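Extracellular solute-binding protein, family 5 (Chelativorans sp., PDB 6WM6) binds EDTA and related aminopolycarboxylates in the periplasm, probably delivering them to an ABC transporter for uptake. Local coordinates at residues W123-P128 and P192-E197; D132-F137 and G185-L190. All coordinates share one frame; numbering follows the deposited sequence.

Interaction 1 of 2, residues W123-P128 and P192-E197; sequences WSDGVP and PAHLAE
Trp123 meets Pro192 and His194 along the whole length of its side chain. CB starts 4.1 Å from His194 CE1; with CG anti to the carbonyl carbon (chi1 -63°) the indole then runs on past the imidazole, and CD1 lies 3.5 Å from that CE1, the two rings oblique with planes 51° apart. Farther out, Pro192 CB makes a CH-pi contact over the six-membered ring, 3.8 Å from its centroid, and at the tip CH2 lies 3.5 Å from Pro192 N. NE1 is hydrogen-bonded to Asp133 OD2 of helix 131-141. Shortening Trp123 to an alanine is likely to leave Pro192 without the ring face it rests on and Asp133 OD2 without a donor from this side. On His194, Val127 CG1 sits over the ring centre, and Leu195 CG leans on the opposite face. The imidazole is fixed at its edge as well: NE2 donates 2.7 Å to the syn lone pair of Asp125 OD2, nearly straight at 169° and in the ring plane. Asp125 OD1 accepts from Val127 N, 3.1 Å away, in an Asx turn that overlaps the end of the type I turn Trp123-Gly126. Such a carboxylate is likely to favour a protonated imidazole, which would give the link some electrostatic character.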
ATOM      1  N   TRP A 123      25.158   5.424  11.655  1.00 17.43           N
ATOM      2  CA  TRP A 123      24.865   6.262  10.495  1.00 17.97           C
ATOM      3  C   TRP A 123      26.123   6.405   9.649  1.00 18.68           C
ATOM      4  O   TRP A 123      27.234   6.068  10.073  1.00 18.23           O
ATOM      5  CB  TRP A 123      24.336   7.621  10.959  1.00 17.49           C
ATOM      6  CG  TRP A 123      23.046   7.545  11.700  1.00 18.79           C
ATOM      7  CD1 TRP A 123      22.859   7.648  13.057  1.00 18.66           C
ATOM      8  CD2 TRP A 123      21.744   7.332  11.137  1.00 17.45           C
ATOM      9  NE1 TRP A 123      21.527   7.526  13.366  1.00 17.34           N
ATOM     10  CE2 TRP A 123      20.820   7.330  12.209  1.00 16.96           C
ATOM     11  CE3 TRP A 123      21.277   7.154   9.836  1.00 18.61           C
ATOM     12  CZ2 TRP A 123      19.456   7.132  12.015  1.00 18.27           C
ATOM     13  CZ3 TRP A 123      19.920   6.970   9.635  1.00 18.10           C
ATOM     14  CH2 TRP A 123      19.031   6.944  10.714  1.00 18.14           C
ATOM     15  N   SER A 124      25.958   6.955   8.442  1.00 18.40           N
ATOM     16  CA  SER A 124      27.047   7.017   7.470  1.00 18.65           C
ATOM     17  C   SER A 124      28.171   7.940   7.884  1.00 21.79           C
ATOM     18  O   SER A 124      29.239   7.888   7.265  1.00 22.35           O
ATOM     19  CB  SER A 124      26.490   7.428   6.108  1.00 21.10           C
ATOM     20  OG  SER A 124      25.710   8.594   6.228  1.00 21.47           O
ATOM     21  N   ASP A 125      27.959   8.782   8.875  1.00 18.99           N
ATOM     22  CA  ASP A 125      29.015   9.635   9.424  1.00 20.71           C
ATOM     23  C   ASP A 125      29.690   9.003  10.642  1.00 21.30           C
ATOM     24  O   ASP A 125      30.522   9.663  11.292  1.00 23.49           O
ATOM     25  CB  ASP A 125      28.450  11.018   9.770  1.00 23.27           C
ATOM     26  CG  ASP A 125      27.264  10.964  10.734  1.00 24.63           C
ATOM     27  OD1 ASP A 125      26.941   9.881  11.282  1.00 22.44           O
ATOM     28  OD2 ASP A 125      26.639  12.039  10.955  1.00 27.79           O
ATOM     29  N   GLY A 126      29.382   7.740  10.941  1.00 20.16           N
ATOM     30  CA  GLY A 126      29.969   7.030  12.053  1.00 20.59           C
ATOM     31  C   GLY A 126      29.261   7.199  13.379  1.00 21.18           C
ATOM     32  O   GLY A 126      29.619   6.515  14.351  1.00 22.08           O
ATOM     33  N   VAL A 127      28.290   8.088  13.463  1.00 19.33           N
ATOM     34  CA  VAL A 127      27.554   8.280  14.712  1.00 21.21           C
ATOM     35  C   VAL A 127      26.666   7.060  14.951  1.00 18.29           C
ATOM     36  O   VAL A 127      25.895   6.668  14.055  1.00 18.66           O
ATOM     37  CB  VAL A 127      26.730   9.566  14.638  1.00 20.61           C
ATOM     38  CG1 VAL A 127      25.839   9.699  15.867  1.00 22.42           C
ATOM     39  CG2 VAL A 127      27.665  10.783  14.498  1.00 22.65           C
ATOM     40  N   PRO A 128      26.750   6.403  16.107  1.00 18.72           N
ATOM     41  CA  PRO A 128      25.920   5.209  16.331  1.00 17.99           C
ATOM     42  C   PRO A 128      24.436   5.506  16.171  1.00 19.57           C
ATOM     43  O   PRO A 128      23.953   6.600  16.492  1.00 19.70           O
ATOM     44  CB  PRO A 128      26.270   4.802  17.770  1.00 21.35           C
ATOM     45  CG  PRO A 128      27.668   5.382  17.997  1.00 22.77           C
ATOM     46  CD  PRO A 128      27.676   6.673  17.231  1.00 21.14           C
ATOM     47  N   PRO A 192      18.060  10.306  11.108  1.00 17.53           N
ATOM     48  CA  PRO A 192      19.179  10.643  12.006  1.00 18.88           C
ATOM     49  C   PRO A 192      18.891  11.851  12.896  1.00 20.04           C
ATOM     50  O   PRO A 192      18.987  13.019  12.464  1.00 20.04           O
ATOM     51  CB  PRO A 192      20.335  10.903  11.035  1.00 19.19           C
ATOM     52  CG  PRO A 192      19.646  11.378   9.778  1.00 18.33           C
ATOM     53  CD  PRO A 192      18.399  10.530   9.692  1.00 20.05           C
ATOM     54  N   ALA A 193      18.594  11.570  14.164  1.00 18.35           N
ATOM     55  CA  ALA A 193      18.220  12.622  15.106  1.00 20.28           C
ATOM     56  C   ALA A 193      19.333  13.637  15.285  1.00 20.96           C
ATOM     57  O   ALA A 193      19.065  14.831  15.420  1.00 22.04           O
ATOM     58  CB  ALA A 193      17.855  12.006  16.456  1.00 21.56           C
ATOM     59  N   HIS A 194      20.595  13.192  15.283  1.00 19.91           N
ATOM     60  CA  HIS A 194      21.697  14.116  15.512  1.00 21.88           C
ATOM     61  C   HIS A 194      21.861  15.098  14.372  1.00 21.48           C
ATOM     62  O   HIS A 194      22.426  16.181  14.586  1.00 24.71           O
ATOM     63  CB  HIS A 194      23.001  13.358  15.769  1.00 22.36           C
ATOM     64  CG  HIS A 194      23.540  12.640  14.578  1.00 21.25           C
ATOM     65  ND1 HIS A 194      23.024  11.442  14.125  1.00 21.33           N
ATOM     66  CD2 HIS A 194      24.578  12.936  13.763  1.00 21.99           C
ATOM     67  CE1 HIS A 194      23.708  11.049  13.070  1.00 22.72           C
ATOM     68  NE2 HIS A 194      24.654  11.935  12.829  1.00 22.54           N
ATOM     69  N   LEU A 195      21.413  14.764  13.171  1.00 20.72           N
ATOM     70  CA  LEU A 195      21.408  15.708  12.066  1.00 21.46           C
ATOM     71  C   LEU A 195      20.153  16.569  12.084  1.00 22.83           C
ATOM     72  O   LEU A 195      20.237  17.789  11.892  1.00 24.36           O
ATOM     73  CB  LEU A 195      21.575  14.987  10.728  1.00 22.31           C
ATOM     74  CG  LEU A 195      22.832  14.136  10.638  1.00 21.12           C
ATOM     75  CD1 LEU A 195      22.934  13.386   9.321  1.00 22.76           C
ATOM     76  CD2 LEU A 195      24.078  15.008  10.816  1.00 22.94           C
ATOM     77  N   ALA A 196      18.986  15.979  12.342  1.00 23.44           N
ATOM     78  CA  ALA A 196      17.765  16.772  12.390  1.00 25.35           C
ATOM     79  C   ALA A 196      17.875  17.897  13.410  1.00 26.71           C
ATOM     80  O   ALA A 196      17.362  19.002  13.189  1.00 26.75           O
ATOM     81  CB  ALA A 196      16.572  15.872  12.710  1.00 23.14           C
ATOM     82  N   GLU A 197      18.544  17.643  14.535  1.00 24.88           N
ATOM     83  CA  GLU A 197      18.588  18.658  15.590  1.00 27.58           C
ATOM     84  C   GLU A 197      19.395  19.880  15.194  1.00 30.39           C
ATOM     85  O   GLU A 197      19.283  20.915  15.878  1.00 31.96           O
ATOM     86  CB  GLU A 197      19.080  18.062  16.909  1.00 40.19           C
ATOM     87  CG  GLU A 197      20.549  17.729  16.983  1.00 68.84           C
ATOM     88  CD  GLU A 197      20.910  17.062  18.301  1.00 86.38           C
ATOM     89  OE1 GLU A 197      22.052  16.570  18.436  1.00 88.94           O
ATOM     90  OE2 GLU A 197      20.042  17.027  19.201  1.00 90.50           O
TER

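Interaction 2 of 2, residues D132-F137 and G185-L190; sequences DDFIYF and GLFMFL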
ATOM      1  N   ASP A 132      18.232   7.806  20.634  1.00 19.85           N
ATOM      2  CA  ASP A 132      17.932   9.164  20.186  1.00 20.22           C
ATOM      3  C   ASP A 132      17.104   9.126  18.904  1.00 19.94           C
ATOM      4  O   ASP A 132      16.202   9.943  18.684  1.00 20.50           O
ATOM      5  CB  ASP A 132      19.208   9.947  19.879  1.00 20.20           C
ATOM      6  CG  ASP A 132      19.975  10.370  21.104  1.00 24.56           C
ATOM      7  OD1 ASP A 132      19.468  10.264  22.242  1.00 26.72           O
ATOM      8  OD2 ASP A 132      21.120  10.853  20.908  1.00 28.62           O
ATOM      9  N   ASP A 133      17.414   8.176  18.027  1.00 19.10           N
ATOM     10  CA  ASP A 133      16.711   8.072  16.762  1.00 18.48           C
ATOM     11  C   ASP A 133      15.301   7.514  16.947  1.00 19.63           C
ATOM     12  O   ASP A 133      14.360   7.977  16.290  1.00 19.17           O
ATOM     13  CB  ASP A 133      17.545   7.222  15.798  1.00 18.88           C
ATOM     14  CG  ASP A 133      18.941   7.799  15.604  1.00 19.73           C
ATOM     15  OD1 ASP A 133      19.031   9.013  15.311  1.00 19.63           O
ATOM     16  OD2 ASP A 133      19.936   7.064  15.790  1.00 19.48           O
ATOM     17  N   PHE A 134      15.130   6.527  17.835  1.00 18.05           N
ATOM     18  CA  PHE A 134      13.786   6.051  18.151  1.00 20.12           C
ATOM     19  C   PHE A 134      12.959   7.181  18.761  1.00 18.69           C
ATOM     20  O   PHE A 134      11.802   7.375  18.386  1.00 18.08           O
ATOM     21  CB  PHE A 134      13.846   4.855  19.120  1.00 19.17           C
ATOM     22  CG  PHE A 134      14.173   3.534  18.463  1.00 18.07           C
ATOM     23  CD1 PHE A 134      15.437   3.282  17.958  1.00 18.73           C
ATOM     24  CD2 PHE A 134      13.214   2.540  18.384  1.00 17.93           C
ATOM     25  CE1 PHE A 134      15.728   2.057  17.358  1.00 19.89           C
ATOM     26  CE2 PHE A 134      13.495   1.312  17.788  1.00 18.98           C
ATOM     27  CZ  PHE A 134      14.757   1.082  17.281  1.00 19.03           C
ATOM     28  N   ILE A 135      13.535   7.932  19.703  1.00 18.02           N
ATOM     29  CA  ILE A 135      12.795   8.981  20.395  1.00 18.67           C
ATOM     30  C   ILE A 135      12.396  10.091  19.435  1.00 17.85           C
ATOM     31  O   ILE A 135      11.249  10.567  19.469  1.00 20.33           O
ATOM     32  CB  ILE A 135      13.618   9.492  21.597  1.00 19.75           C
ATOM     33  CG1 ILE A 135      13.631   8.407  22.673  1.00 21.92           C
ATOM     34  CG2 ILE A 135      13.031  10.775  22.149  1.00 21.97           C
ATOM     35  CD1 ILE A 135      14.664   8.620  23.758  1.00 22.65           C
ATOM     36  N   TYR A 136      13.312  10.517  18.556  1.00 19.05           N
ATOM     37  CA  TYR A 136      12.956  11.540  17.578  1.00 19.37           C
ATOM     38  C   TYR A 136      11.779  11.083  16.725  1.00 19.86           C
ATOM     39  O   TYR A 136      10.789  11.811  16.561  1.00 19.94           O
ATOM     40  CB  TYR A 136      14.156  11.900  16.698  1.00 21.37           C
ATOM     41  CG  TYR A 136      13.826  12.870  15.589  1.00 21.41           C
ATOM     42  CD1 TYR A 136      13.860  14.238  15.815  1.00 22.20           C
ATOM     43  CD2 TYR A 136      13.466  12.430  14.329  1.00 20.65           C
ATOM     44  CE1 TYR A 136      13.554  15.144  14.793  1.00 22.09           C
ATOM     45  CE2 TYR A 136      13.148  13.314  13.313  1.00 20.72           C
ATOM     46  CZ  TYR A 136      13.193  14.668  13.551  1.00 22.19           C
ATOM     47  OH  TYR A 136      12.868  15.527  12.526  1.00 22.50           O
ATOM     48  N   PHE A 137      11.853   9.875  16.175  1.00 19.25           N
ATOM     49  CA  PHE A 137      10.776   9.445  15.296  1.00 17.30           C
ATOM     50  C   PHE A 137       9.449   9.362  16.035  1.00 17.86           C
ATOM     51  O   PHE A 137       8.413   9.829  15.538  1.00 18.87           O
ATOM     52  CB  PHE A 137      11.107   8.108  14.650  1.00 17.72           C
ATOM     53  CG  PHE A 137      10.127   7.705  13.584  1.00 17.35           C
ATOM     54  CD1 PHE A 137       9.913   8.526  12.490  1.00 18.32           C
ATOM     55  CD2 PHE A 137       9.391   6.543  13.689  1.00 17.79           C
ATOM     56  CE1 PHE A 137       9.021   8.190  11.503  1.00 19.80           C
ATOM     57  CE2 PHE A 137       8.486   6.181  12.693  1.00 18.36           C
ATOM     58  CZ  PHE A 137       8.301   7.006  11.599  1.00 20.40           C
ATOM     59  N   GLY A 185       4.980  -2.964  13.587  1.00 15.62           N
ATOM     60  CA  GLY A 185       4.885  -1.968  12.528  1.00 17.28           C
ATOM     61  C   GLY A 185       5.473  -0.628  12.869  1.00 16.95           C
ATOM     62  O   GLY A 185       5.564   0.236  11.983  1.00 17.91           O
ATOM     63  N   LEU A 186       5.882  -0.429  14.121  1.00 16.04           N
ATOM     64  CA  LEU A 186       6.415   0.849  14.585  1.00 17.27           C
ATOM     65  C   LEU A 186       7.914   0.961  14.320  1.00 16.97           C
ATOM     66  O   LEU A 186       8.621  -0.028  14.197  1.00 16.80           O
ATOM     67  CB  LEU A 186       6.153   0.996  16.089  1.00 18.03           C
ATOM     68  CG  LEU A 186       4.677   0.873  16.476  1.00 17.15           C
ATOM     69  CD1 LEU A 186       4.509   0.988  17.990  1.00 20.07           C
ATOM     70  CD2 LEU A 186       3.831   1.932  15.785  1.00 19.20           C
ATOM     71  N   PHE A 187       8.399   2.194  14.185  1.00 16.29           N
ATOM     72  CA  PHE A 187       9.815   2.426  13.917  1.00 15.46           C
ATOM     73  C   PHE A 187      10.269   1.728  12.635  1.00 17.11           C
ATOM     74  O   PHE A 187      11.397   1.239  12.542  1.00 16.80           O
ATOM     75  CB  PHE A 187      10.680   2.031  15.120  1.00 16.94           C
ATOM     76  CG  PHE A 187      10.215   2.641  16.399  1.00 16.55           C
ATOM     77  CD1 PHE A 187      10.428   3.980  16.660  1.00 17.96           C
ATOM     78  CD2 PHE A 187       9.549   1.890  17.318  1.00 17.32           C
ATOM     79  CE1 PHE A 187       9.992   4.558  17.840  1.00 17.83           C
ATOM     80  CE2 PHE A 187       9.106   2.456  18.508  1.00 18.50           C
ATOM     81  CZ  PHE A 187       9.319   3.796  18.748  1.00 18.26           C
ATOM     82  N   MET A 188       9.406   1.703  11.615  1.00 16.35           N
ATOM     83  CA  MET A 188       9.772   1.093  10.348  1.00 17.07           C
ATOM     84  C   MET A 188      10.652   2.009   9.515  1.00 17.28           C
ATOM     85  O   MET A 188      11.244   1.554   8.523  1.00 17.63           O
ATOM     86  CB  MET A 188       8.540   0.655   9.560  1.00 17.98           C
ATOM     87  CG  MET A 188       8.884  -0.256   8.379  1.00 17.27           C
ATOM     88  SD  MET A 188       7.481  -1.064   7.595  1.00 20.35           S
ATOM     89  CE  MET A 188       7.014  -2.222   8.859  1.00 20.84           C
ATOM     90  N   PHE A 189      10.721   3.292   9.862  1.00 16.70           N
ATOM     91  CA  PHE A 189      11.532   4.258   9.139  1.00 16.94           C
ATOM     92  C   PHE A 189      12.181   5.157  10.174  1.00 20.57           C
ATOM     93  O   PHE A 189      11.485   5.929  10.844  1.00 25.49           O
ATOM     94  CB  PHE A 189      10.684   5.081   8.173  1.00 19.40           C
ATOM     95  CG  PHE A 189       9.892   4.238   7.210  1.00 18.45           C
ATOM     96  CD1 PHE A 189      10.471   3.733   6.074  1.00 21.48           C
ATOM     97  CD2 PHE A 189       8.569   3.961   7.485  1.00 21.30           C
ATOM     98  CE1 PHE A 189       9.722   2.925   5.205  1.00 22.80           C
ATOM     99  CE2 PHE A 189       7.818   3.159   6.612  1.00 23.19           C
ATOM    100  CZ  PHE A 189       8.411   2.657   5.486  1.00 23.56           C
ATOM    101  N   LEU A 190      13.494   5.055  10.337  1.00 17.23           N
ATOM    102  CA  LEU A 190      14.238   5.856  11.295  1.00 17.49           C
ATOM    103  C   LEU A 190      15.097   6.888  10.572  1.00 17.04           C
ATOM    104  O   LEU A 190      15.669   6.603   9.518  1.00 18.32           O
ATOM    105  CB  LEU A 190      15.132   4.964  12.169  1.00 18.76           C
ATOM    106  CG  LEU A 190      14.384   4.026  13.106  1.00 17.94           C
ATOM    107  CD1 LEU A 190      15.339   3.043  13.748  1.00 25.34           C
ATOM    108  CD2 LEU A 190      13.661   4.835  14.172  1.00 20.01           C
TER
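Phe187 presents the face of its ring to Phe134, with Phe134 CD2 over the centre of that ring and 3.6 Å from Phe187 CD1. The two planes are inclined at 44°, neither stacked nor perpendicular, and the side chains cross at about a right angle. Beside this pair the ring of Phe187 reaches the helix backbone, CE1 lying 3.4 Å from Phe134 O. Leu190 supplies the next bump. Its methyls spread along Phe134: CD1 reaches the outer ring, 3.8 Å from Phe134 CE1, while CD2 settles toward the backbone, 3.9 Å from Asp133 O. One helical turn, from Phe134 to Phe137, thus makes a hollow that Phe187 and Leu190 fill from the loop. The arrangement is plain core packing within the family 5 solute-binding fold: helix 131-141 is laid against the irregular chain that runs from strand 171-176 to helix 193-196, with Ile160 and Leu163 of strand 160-165 also touching Phe187. At the far end of the turn, Phe137 has CG anti to its own N (chi1 -172°), which swings the ring out over the loop backbone. There Phe189 O stands over the ring centre, 3.4 Å from Phe137 CE1, a buried carbonyl with no hydrogen-bond partner in the model. Phe187 CD1 approaches the same ring at its edge, 4.1 Å from Phe137 CD2, and His157 meets it edge-to-face. Phe137 CB, nearer the helix, rests 4.2 Å from Leu190 CD2.

In the fold
The two contacts follow one another along the same pair of chain regions, the loop and helix spanning 123-137 and the chain spanning 185-197, with centres 13 Å apart. Interaction 2 lies deeper, its centre about 20 Å from that of the chain, and is built from aromatic and aliphatic side chains, with backbone carbonyls among them and no hydrogen bond across it; interaction 1, centred about 29 Å from it, is partly buried and adds a histidine-carboxylate bond at its more exposed side, through Asp125. Asp133 joins them: its OD1 accepts from Ala193 N at the start of helix 193-196, and its OD2 from Trp123 NE1. Helix 131-141 therefore serves both, offering phenylalanines to the core and a carboxylate to the outer contact.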